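Local coordinates for CBS domain protein (Sulfolobus tokodaii, PDB 2EF7) that is of uncharacterised function but carries a pair of CBS domains, modules that in relatives commonly bind adenine nucleotides and regulate partner proteins, at residues D25-M30 with R53-A58; Q13-T18 with T31-G36; S37-V40 with K45-G48. One frame throughout, in Å; residues are numbered along the deposited sequence.

Contact 1. Residues D25-M30 with R53-A58; sequences DIAKVM and RDIVKA
Within 25-30, I26 is the first residue to reach I55 of helix 52-60, and it does so loosely: its branch methyl CG2 stands 4.5 Å from I55 CD1. The I26 side chain also packs on A21, V38 and I50. One residue on, A27 offers backbone and methyl together. I55 CD1 comes to 4.1 Å from A27 CA and 4.2 Å from A27 CB, so the end of the isoleucine rests on the helix surface itself. A27 O is hydrogen-bonded to T31 OG1 within its own helix. I55 and M30 reach across between axes 11.4 Å apart, and no hydrogen bond joins the two segments. They run roughly antiparallel, with 147° between their N-to-C directions. They belong to the helix pair of the first CBS domain, which covers one side of its sheet, and V38 and I50 from neighbouring strands form the floor under the contact: V38 meets I26 and M30, while I50 meets I26 and I55. The second subunit also packs here, its I59 on A27 and its A27 on V56. A turn after I26 comes M30, present as selenomethionine, which meets the same methyl of I55. Its chain leaves beside the backbone N (chi1 -61°), runs extended through chi2 and bends at chi3; the side chains of M30 and I55 reach toward each other tip to tip, with M30 SE 3.6 Å from I55 CD1.

Contact 2. Residues Q13-T18 with T31-G36; sequences QVISVT and TEKNIG
The side chain of I35 has CG1 wedged between its own backbone N and carbonyl carbon (chi1 52°), a crowded position for an isoleucine, and from there an extended chi2 carries CD1 into I15. That single methyl meets much of the opposing side chain: it lies 3.6 Å from I15 CB and 3.6 Å from I15 CG1, with I15 CG2 only slightly farther at 3.9 Å. I35 CD1 therefore presses against the branch point of I15 and not against its end, the two side chains crossing at a slant. The chi2 of I15 (-61°) turns CD1 toward another partner, the aliphatic part of K33. There I15 CD1 is 3.9 Å from K33 CE, a contact made by the lysine's hydrocarbon chain, which is itself bent at chi2 and chi4. The contact lies at the protein surface, with K33 exposed at its margin, and no hydrogen bond crosses between the segments. Between K33 and I35, both directed toward I15, lies N34, whose positive phi (53°) makes it the C-prime residue of a Schellman motif ending helix 23-33: I35 N bonds back to M30 O, while the N34 N bond to T31 O is weak at 3.3 Å. This places the contact at the helix-to-strand corner of the beta-alpha-beta unit made by strand 16-18, helix 23-33 and strand 37-42, within the first CBS domain. I15 leads into the first strand, and its carbonyl oxygen accepts a backbone hydrogen bond from I39 N of the second; its side chain also rests on V29 and V38.

Contact 3. Residues S37-V40 with K45-G48; sequences SVIV and KPVG
V40 O receives two backbone donors from successive residues, V47 N at 2.8 Å and, more weakly, G48 N at 3.4 Å. The first bond is nearly straight at its hydrogen (174°), and its donor is tilted 19° from the carbonyl plane; the second is bent. P46 CA adds a CH...O contact to the same oxygen at 3.5 Å, so three consecutive residues gather round one carbonyl. In return V40 N donates to G48 O at 2.9 Å, approaching from above that carbonyl's plane. V47 CG2, turned between its backbone N and carbonyl carbon (chi1 -74° for CG1), comes to 3.3 Å from V40 O. The same methyl, V47 CG2, meets V40 CG1 at 3.8 Å, the two valines crossing at about a right angle. V40 CB and CG2 also lie against the carbonyl of G48. I39 CG2 touches P46 CB at 4.0 Å, the two side chains crossing at a slant; L110 of the second CBS domain's sheet packs on both residues. V40 and G48 form an antiparallel hydrogen-bonded pair, and with V47 also opposite V40 this is a classic beta bulge in the hairpin of strands 37-42 and 45-51, part of the first CBS domain.

Overall arrangement
All three contacts lie within the first CBS domain. Contacts 1 and 2 share helix 23-33, and their centres are about 10 Å apart, as are those of contacts 2 and 3; contacts 1 and 3 are about 13 Å apart. Along the chain the segments of contacts 1 and 2 alternate, contact 2 closes before contact 3 opens, and the hairpin of contact 3 falls between the two helices of contact 1. Contacts 2 and 3 meet through the neighbouring strands 16-18 and 37-42. Contacts 1 and 2 both touch the second subunit, while contact 3 packs against strands of the second CBS domain, so the same domain meets a neighbouring subunit on its helices and the other CBS domain at its hairpin.

Contact 1. Residues D25-M30 with R53-A58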
ATOM      1  N   ASP A  25      13.391  14.514 -28.293  1.00 20.26           N
ATOM      2  CA  ASP A  25      12.519  15.537 -27.715  1.00 21.24           C
ATOM      3  C   ASP A  25      11.682  14.937 -26.590  1.00 20.48           C
ATOM      4  O   ASP A  25      11.430  15.584 -25.564  1.00 22.77           O
ATOM      5  CB  ASP A  25      11.600  16.156 -28.779  1.00 24.19           C
ATOM      6  CG  ASP A  25      12.374  16.942 -29.821  1.00 37.24           C
ATOM      7  OD1 ASP A  25      13.382  17.576 -29.445  1.00 36.19           O
ATOM      8  OD2 ASP A  25      11.978  16.938 -31.003  1.00 44.17           O
ATOM      9  N   ILE A  26      11.261  13.693 -26.782  1.00 21.39           N
ATOM     10  CA  ILE A  26      10.465  13.010 -25.767  1.00 22.20           C
ATOM     11  C   ILE A  26      11.315  12.804 -24.517  1.00 26.25           C
ATOM     12  O   ILE A  26      10.844  13.015 -23.393  1.00 23.23           O
ATOM     13  CB  ILE A  26       9.984  11.635 -26.276  1.00 23.04           C
ATOM     14  CG1 ILE A  26       9.077  11.821 -27.499  1.00 27.54           C
ATOM     15  CG2 ILE A  26       9.262  10.894 -25.161  1.00 21.06           C
ATOM     16  CD1 ILE A  26       8.849  10.532 -28.303  1.00 24.00           C
ATOM     17  N   ALA A  27      12.564  12.379 -24.711  1.00 20.69           N
ATOM     18  CA  ALA A  27      13.443  12.152 -23.573  1.00 22.03           C
ATOM     19  C   ALA A  27      13.633  13.475 -22.852  1.00 19.46           C
ATOM     20  O   ALA A  27      13.717  13.521 -21.628  1.00 22.22           O
ATOM     21  CB  ALA A  27      14.796  11.596 -24.031  1.00 24.83           C
ATOM     22  N   LYS A  28      13.682  14.558 -23.616  1.00 24.14           N
ATOM     23  CA  LYS A  28      13.866  15.864 -23.018  1.00 22.47           C
ATOM     24  C   LYS A  28      12.675  16.232 -22.142  1.00 28.10           C
ATOM     25  O   LYS A  28      12.851  16.801 -21.066  1.00 26.97           O
ATOM     26  CB  LYS A  28      14.066  16.927 -24.099  1.00 28.70           C
ATOM     27  CG  LYS A  28      14.358  18.317 -23.544  1.00 38.93           C
ATOM     28  CD  LYS A  28      14.784  19.276 -24.641  1.00 48.73           C
ATOM     29  CE  LYS A  28      15.172  20.638 -24.079  1.00 53.09           C
ATOM     30  NZ  LYS A  28      15.894  21.474 -25.086  1.00 58.06           N
ATOM     31  N   VAL A  29      11.464  15.903 -22.592  1.00 26.22           N
ATOM     32  CA  VAL A  29      10.273  16.231 -21.815  1.00 29.01           C
ATOM     33  C   VAL A  29      10.255  15.466 -20.502  1.00 25.12           C
ATOM     34  O   VAL A  29      10.012  16.035 -19.438  1.00 27.09           O
ATOM     35  CB  VAL A  29       8.967  15.891 -22.567  1.00 31.13           C
ATOM     36  CG1 VAL A  29       7.777  16.187 -21.671  1.00 32.84           C
ATOM     37  CG2 VAL A  29       8.864  16.700 -23.854  1.00 35.65           C
HETATM   38  N   MSE A  30      10.500  14.165 -20.595  1.00 24.98           N
HETATM   39  CA  MSE A  30      10.505  13.299 -19.430  1.00 22.24           C
HETATM   40  C   MSE A  30      11.576  13.714 -18.439  1.00 29.38           C
HETATM   41  O   MSE A  30      11.378  13.629 -17.225  1.00 26.16           O
HETATM   42  CB  MSE A  30      10.711  11.858 -19.873  1.00 21.53           C
HETATM   43  CG  MSE A  30       9.605  11.366 -20.803  1.00 23.59           C
HETATM   44 SE   MSE A  30       9.967   9.610 -21.527  1.00 39.29          SE
HETATM   45  CE  MSE A  30      10.341   8.685 -19.871  1.00 18.99           C
ATOM     46  N   ARG A  53      11.875   2.573 -20.186  1.00 24.18           N
ATOM     47  CA  ARG A  53      12.341   1.309 -20.736  1.00 25.79           C
ATOM     48  C   ARG A  53      12.153   1.248 -22.249  1.00 29.55           C
ATOM     49  O   ARG A  53      13.005   0.715 -22.969  1.00 27.02           O
ATOM     50  CB  ARG A  53      11.612   0.144 -20.072  1.00 33.76           C
ATOM     51  CG  ARG A  53      12.020  -1.211 -20.604  1.00 46.00           C
ATOM     52  CD  ARG A  53      11.769  -2.289 -19.572  1.00 55.65           C
ATOM     53  NE  ARG A  53      12.372  -1.930 -18.291  1.00 64.40           N
ATOM     54  CZ  ARG A  53      12.498  -2.754 -17.257  1.00 64.47           C
ATOM     55  NH1 ARG A  53      12.064  -4.004 -17.342  1.00 69.38           N
ATOM     56  NH2 ARG A  53      13.052  -2.323 -16.132  1.00 63.73           N
ATOM     57  N   ASP A  54      11.040   1.796 -22.733  1.00 25.01           N
ATOM     58  CA  ASP A  54      10.791   1.797 -24.167  1.00 23.57           C
ATOM     59  C   ASP A  54      11.868   2.604 -24.859  1.00 25.51           C
ATOM     60  O   ASP A  54      12.306   2.247 -25.951  1.00 28.07           O
ATOM     61  CB  ASP A  54       9.428   2.391 -24.500  1.00 24.30           C
ATOM     62  CG  ASP A  54       8.288   1.495 -24.074  1.00 39.37           C
ATOM     63  OD1 ASP A  54       8.448   0.259 -24.173  1.00 31.59           O
ATOM     64  OD2 ASP A  54       7.233   2.024 -23.658  1.00 39.63           O
ATOM     65  N   ILE A  55      12.291   3.694 -24.226  1.00 20.84           N
ATOM     66  CA  ILE A  55      13.334   4.524 -24.804  1.00 23.80           C
ATOM     67  C   ILE A  55      14.655   3.759 -24.844  1.00 23.48           C
ATOM     68  O   ILE A  55      15.313   3.709 -25.880  1.00 23.27           O
ATOM     69  CB  ILE A  55      13.514   5.835 -24.002  1.00 27.66           C
ATOM     70  CG1 ILE A  55      12.337   6.775 -24.298  1.00 25.87           C
ATOM     71  CG2 ILE A  55      14.829   6.523 -24.382  1.00 26.59           C
ATOM     72  CD1 ILE A  55      12.488   8.145 -23.685  1.00 35.26           C
ATOM     73  N   VAL A  56      15.028   3.149 -23.723  1.00 26.48           N
ATOM     74  CA  VAL A  56      16.274   2.399 -23.653  1.00 29.60           C
ATOM     75  C   VAL A  56      16.269   1.242 -24.640  1.00 32.38           C
ATOM     76  O   VAL A  56      17.269   0.955 -25.287  1.00 28.92           O
ATOM     77  CB  VAL A  56      16.512   1.846 -22.239  1.00 30.54           C
ATOM     78  CG1 VAL A  56      17.738   0.914 -22.236  1.00 27.68           C
ATOM     79  CG2 VAL A  56      16.735   2.993 -21.281  1.00 24.49           C
ATOM     80  N   LYS A  57      15.127   0.586 -24.759  1.00 31.64           N
ATOM     81  CA  LYS A  57      15.001  -0.536 -25.666  1.00 32.68           C
ATOM     82  C   LYS A  57      15.243  -0.081 -27.106  1.00 34.48           C
ATOM     83  O   LYS A  57      15.990  -0.720 -27.845  1.00 32.04           O
ATOM     84  CB  LYS A  57      13.606  -1.144 -25.519  1.00 42.07           C
ATOM     85  CG  LYS A  57      13.473  -2.562 -26.014  1.00 54.76           C
ATOM     86  CD  LYS A  57      12.868  -3.451 -24.932  1.00 61.30           C
ATOM     87  CE  LYS A  57      11.468  -2.998 -24.534  1.00 63.47           C
ATOM     88  NZ  LYS A  57      10.877  -3.885 -23.486  1.00 59.10           N
ATOM     89  N   ALA A  58      14.627   1.027 -27.508  1.00 29.99           N
ATOM     90  CA  ALA A  58      14.798   1.514 -28.876  1.00 28.69           C
ATOM     91  C   ALA A  58      16.257   1.853 -29.168  1.00 34.57           C
ATOM     92  O   ALA A  58      16.762   1.588 -30.269  1.00 30.28           O
ATOM     93  CB  ALA A  58      13.923   2.722 -29.117  1.00 19.02           C
TER

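Contact 2. Residues Q13-T18 with T31-G36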
ATOM      1  N   GLN A  13      -3.745  16.349 -15.628  1.00 46.15           N
ATOM      2  CA  GLN A  13      -2.525  17.055 -16.002  1.00 51.91           C
ATOM      3  C   GLN A  13      -1.422  16.057 -16.353  1.00 50.15           C
ATOM      4  O   GLN A  13      -0.285  16.197 -15.898  1.00 53.50           O
ATOM      5  CB  GLN A  13      -2.040  17.936 -14.841  1.00 57.31           C
ATOM      6  CG  GLN A  13      -3.118  18.780 -14.183  1.00 67.38           C
ATOM      7  CD  GLN A  13      -3.782  19.735 -15.152  1.00 72.65           C
ATOM      8  OE1 GLN A  13      -3.124  20.589 -15.747  1.00 77.29           O
ATOM      9  NE2 GLN A  13      -5.094  19.594 -15.317  1.00 75.54           N
ATOM     10  N   VAL A  14      -1.751  15.038 -17.141  1.00 38.33           N
ATOM     11  CA  VAL A  14      -0.743  14.054 -17.521  1.00 33.92           C
ATOM     12  C   VAL A  14       0.023  14.607 -18.710  1.00 32.90           C
ATOM     13  O   VAL A  14      -0.465  15.494 -19.399  1.00 32.05           O
ATOM     14  CB  VAL A  14      -1.383  12.707 -17.898  1.00 33.44           C
ATOM     15  CG1 VAL A  14      -2.161  12.163 -16.711  1.00 34.38           C
ATOM     16  CG2 VAL A  14      -2.296  12.881 -19.100  1.00 29.28           C
ATOM     17  N   ILE A  15       1.220  14.088 -18.954  1.00 28.31           N
ATOM     18  CA  ILE A  15       2.024  14.571 -20.062  1.00 22.97           C
ATOM     19  C   ILE A  15       1.908  13.666 -21.271  1.00 26.55           C
ATOM     20  O   ILE A  15       2.017  12.443 -21.151  1.00 25.66           O
ATOM     21  CB  ILE A  15       3.506  14.667 -19.666  1.00 26.64           C
ATOM     22  CG1 ILE A  15       3.656  15.591 -18.455  1.00 27.20           C
ATOM     23  CG2 ILE A  15       4.325  15.159 -20.843  1.00 18.44           C
ATOM     24  CD1 ILE A  15       3.182  17.012 -18.701  1.00 34.99           C
ATOM     25  N   SER A  16       1.703  14.271 -22.439  1.00 22.22           N
ATOM     26  CA  SER A  16       1.593  13.512 -23.677  1.00 24.63           C
ATOM     27  C   SER A  16       2.473  14.110 -24.763  1.00 25.01           C
ATOM     28  O   SER A  16       2.853  15.269 -24.688  1.00 22.12           O
ATOM     29  CB  SER A  16       0.148  13.520 -24.170  1.00 21.75           C
ATOM     30  OG  SER A  16      -0.218  14.820 -24.595  1.00 24.80           O
ATOM     31  N   VAL A  17       2.785  13.306 -25.774  1.00 23.82           N
ATOM     32  CA  VAL A  17       3.588  13.751 -26.912  1.00 22.03           C
ATOM     33  C   VAL A  17       2.867  13.224 -28.134  1.00 22.33           C
ATOM     34  O   VAL A  17       2.182  12.201 -28.052  1.00 28.45           O
ATOM     35  CB  VAL A  17       5.037  13.172 -26.874  1.00 23.61           C
ATOM     36  CG1 VAL A  17       5.747  13.624 -25.595  1.00 17.22           C
ATOM     37  CG2 VAL A  17       5.002  11.641 -26.975  1.00 19.85           C
ATOM     38  N   THR A  18       3.007  13.908 -29.263  1.00 22.52           N
ATOM     39  CA  THR A  18       2.330  13.473 -30.473  1.00 26.22           C
ATOM     40  C   THR A  18       3.021  12.247 -31.048  1.00 31.21           C
ATOM     41  O   THR A  18       4.198  12.004 -30.783  1.00 22.52           O
ATOM     42  CB  THR A  18       2.304  14.583 -31.538  1.00 28.09           C
ATOM     43  OG1 THR A  18       3.627  14.810 -32.024  1.00 27.30           O
ATOM     44  CG2 THR A  18       1.781  15.870 -30.939  1.00 31.74           C
ATOM     45  N   THR A  31      12.707  14.181 -18.960  1.00 23.97           N
ATOM     46  CA  THR A  31      13.800  14.620 -18.111  1.00 26.16           C
ATOM     47  C   THR A  31      13.432  15.935 -17.422  1.00 27.65           C
ATOM     48  O   THR A  31      13.625  16.084 -16.219  1.00 30.71           O
ATOM     49  CB  THR A  31      15.098  14.833 -18.933  1.00 27.39           C
ATOM     50  OG1 THR A  31      15.541  13.578 -19.458  1.00 29.13           O
ATOM     51  CG2 THR A  31      16.195  15.436 -18.062  1.00 29.60           C
ATOM     52  N   GLU A  32      12.880  16.877 -18.186  1.00 30.62           N
ATOM     53  CA  GLU A  32      12.510  18.181 -17.643  1.00 35.92           C
ATOM     54  C   GLU A  32      11.278  18.182 -16.754  1.00 39.71           C
ATOM     55  O   GLU A  32      11.134  19.057 -15.897  1.00 42.41           O
ATOM     56  CB  GLU A  32      12.336  19.186 -18.776  1.00 38.20           C
ATOM     57  CG  GLU A  32      13.655  19.528 -19.445  1.00 45.46           C
ATOM     58  CD  GLU A  32      13.489  20.396 -20.673  1.00 55.93           C
ATOM     59  OE1 GLU A  32      14.518  20.771 -21.279  1.00 59.52           O
ATOM     60  OE2 GLU A  32      12.331  20.700 -21.034  1.00 61.66           O
ATOM     61  N   LYS A  33      10.394  17.209 -16.959  1.00 37.94           N
ATOM     62  CA  LYS A  33       9.179  17.081 -16.162  1.00 33.82           C
ATOM     63  C   LYS A  33       9.403  16.043 -15.060  1.00 35.28           C
ATOM     64  O   LYS A  33       8.559  15.856 -14.187  1.00 33.98           O
ATOM     65  CB  LYS A  33       8.009  16.628 -17.039  1.00 34.84           C
ATOM     66  CG  LYS A  33       7.504  17.659 -18.031  1.00 41.97           C
ATOM     67  CD  LYS A  33       6.897  18.856 -17.329  1.00 42.14           C
ATOM     68  CE  LYS A  33       6.005  19.642 -18.267  1.00 47.56           C
ATOM     69  NZ  LYS A  33       6.701  20.021 -19.523  1.00 52.02           N
ATOM     70  N   ASN A  34      10.546  15.368 -15.120  1.00 37.75           N
ATOM     71  CA  ASN A  34      10.896  14.333 -14.156  1.00 36.23           C
ATOM     72  C   ASN A  34       9.790  13.286 -14.038  1.00 36.97           C
ATOM     73  O   ASN A  34       9.249  13.054 -12.956  1.00 35.97           O
ATOM     74  CB  ASN A  34      11.186  14.955 -12.785  1.00 41.50           C
ATOM     75  CG  ASN A  34      11.718  13.939 -11.783  1.00 49.71           C
ATOM     76  OD1 ASN A  34      12.534  13.082 -12.121  1.00 51.62           O
ATOM     77  ND2 ASN A  34      11.267  14.042 -10.537  1.00 56.27           N
ATOM     78  N   ILE A  35       9.451  12.661 -15.161  1.00 34.24           N
ATOM     79  CA  ILE A  35       8.419  11.626 -15.179  1.00 27.25           C
ATOM     80  C   ILE A  35       8.982  10.364 -15.847  1.00 29.63           C
ATOM     81  O   ILE A  35       9.960  10.435 -16.601  1.00 29.27           O
ATOM     82  CB  ILE A  35       7.153  12.110 -15.935  1.00 29.28           C
ATOM     83  CG1 ILE A  35       7.529  12.660 -17.317  1.00 24.46           C
ATOM     84  CG2 ILE A  35       6.446  13.176 -15.118  1.00 30.14           C
ATOM     85  CD1 ILE A  35       6.341  13.202 -18.107  1.00 25.69           C
ATOM     86  N   GLY A  36       8.370   9.217 -15.573  1.00 25.98           N
ATOM     87  CA  GLY A  36       8.847   7.967 -16.146  1.00 26.77           C
ATOM     88  C   GLY A  36       8.139   7.437 -17.383  1.00 28.07           C
ATOM     89  O   GLY A  36       8.459   6.339 -17.863  1.00 23.20           O
TER

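Contact 3. Residues S37-V40 with K45-G48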
ATOM      1  N   SER A  37       7.179   8.200 -17.901  1.00 21.62           N
ATOM      2  CA  SER A  37       6.438   7.794 -19.090  1.00 22.31           C
ATOM      3  C   SER A  37       5.529   8.917 -19.587  1.00 26.39           C
ATOM      4  O   SER A  37       5.207   9.846 -18.854  1.00 26.34           O
ATOM      5  CB  SER A  37       5.576   6.558 -18.786  1.00 18.07           C
ATOM      6  OG  SER A  37       4.592   6.869 -17.811  1.00 28.17           O
ATOM      7  N   VAL A  38       5.121   8.826 -20.842  1.00 25.29           N
ATOM      8  CA  VAL A  38       4.224   9.814 -21.408  1.00 23.12           C
ATOM      9  C   VAL A  38       3.219   9.091 -22.284  1.00 24.28           C
ATOM     10  O   VAL A  38       3.482   8.004 -22.789  1.00 23.65           O
ATOM     11  CB  VAL A  38       4.968  10.866 -22.279  1.00 28.72           C
ATOM     12  CG1 VAL A  38       5.903  11.698 -21.415  1.00 29.55           C
ATOM     13  CG2 VAL A  38       5.745  10.171 -23.393  1.00 31.17           C
ATOM     14  N   ILE A  39       2.058   9.695 -22.448  1.00 19.57           N
ATOM     15  CA  ILE A  39       1.032   9.126 -23.301  1.00 23.54           C
ATOM     16  C   ILE A  39       1.304   9.638 -24.704  1.00 18.75           C
ATOM     17  O   ILE A  39       1.627  10.808 -24.882  1.00 25.96           O
ATOM     18  CB  ILE A  39      -0.360   9.616 -22.882  1.00 23.34           C
ATOM     19  CG1 ILE A  39      -0.633   9.200 -21.441  1.00 25.87           C
ATOM     20  CG2 ILE A  39      -1.422   9.074 -23.846  1.00 20.57           C
ATOM     21  CD1 ILE A  39      -0.592   7.688 -21.228  1.00 27.37           C
ATOM     22  N   VAL A  40       1.204   8.767 -25.701  1.00 23.47           N
ATOM     23  CA  VAL A  40       1.396   9.217 -27.070  1.00 18.34           C
ATOM     24  C   VAL A  40      -0.013   9.467 -27.621  1.00 26.16           C
ATOM     25  O   VAL A  40      -0.894   8.607 -27.487  1.00 21.75           O
ATOM     26  CB  VAL A  40       2.088   8.160 -27.937  1.00 22.14           C
ATOM     27  CG1 VAL A  40       2.294   8.717 -29.334  1.00 20.20           C
ATOM     28  CG2 VAL A  40       3.436   7.740 -27.294  1.00 22.36           C
ATOM     29  N   LYS A  45      -5.950  12.112 -29.031  1.00 24.57           N
ATOM     30  CA  LYS A  45      -6.427  10.785 -28.669  1.00 30.15           C
ATOM     31  C   LYS A  45      -5.269   9.836 -28.398  1.00 24.89           C
ATOM     32  O   LYS A  45      -4.355   9.728 -29.206  1.00 24.10           O
ATOM     33  CB  LYS A  45      -7.329  10.244 -29.778  1.00 30.74           C
ATOM     34  CG  LYS A  45      -8.554  11.139 -30.013  1.00 37.53           C
ATOM     35  CD  LYS A  45      -9.454  10.601 -31.111  1.00 46.62           C
ATOM     36  CE  LYS A  45     -10.772  11.381 -31.199  1.00 47.16           C
ATOM     37  NZ  LYS A  45     -10.564  12.840 -31.398  1.00 49.04           N
ATOM     38  N   PRO A  46      -5.301   9.135 -27.247  1.00 25.53           N
ATOM     39  CA  PRO A  46      -4.270   8.177 -26.819  1.00 23.74           C
ATOM     40  C   PRO A  46      -4.082   7.023 -27.801  1.00 26.63           C
ATOM     41  O   PRO A  46      -5.045   6.340 -28.131  1.00 26.30           O
ATOM     42  CB  PRO A  46      -4.798   7.660 -25.477  1.00 20.99           C
ATOM     43  CG  PRO A  46      -5.748   8.716 -25.014  1.00 29.43           C
ATOM     44  CD  PRO A  46      -6.418   9.159 -26.287  1.00 24.49           C
ATOM     45  N   VAL A  47      -2.850   6.802 -28.259  1.00 25.20           N
ATOM     46  CA  VAL A  47      -2.565   5.692 -29.171  1.00 21.04           C
ATOM     47  C   VAL A  47      -1.468   4.797 -28.610  1.00 25.14           C
ATOM     48  O   VAL A  47      -1.118   3.774 -29.196  1.00 28.96           O
ATOM     49  CB  VAL A  47      -2.140   6.173 -30.567  1.00 19.07           C
ATOM     50  CG1 VAL A  47      -3.348   6.698 -31.323  1.00 26.02           C
ATOM     51  CG2 VAL A  47      -1.080   7.248 -30.443  1.00 22.56           C
ATOM     52  N   GLY A  48      -0.928   5.175 -27.462  1.00 25.71           N
ATOM     53  CA  GLY A  48       0.115   4.364 -26.869  1.00 25.77           C
ATOM     54  C   GLY A  48       0.776   5.022 -25.677  1.00 23.94           C
ATOM     55  O   GLY A  48       0.295   6.033 -25.157  1.00 22.60           O
TER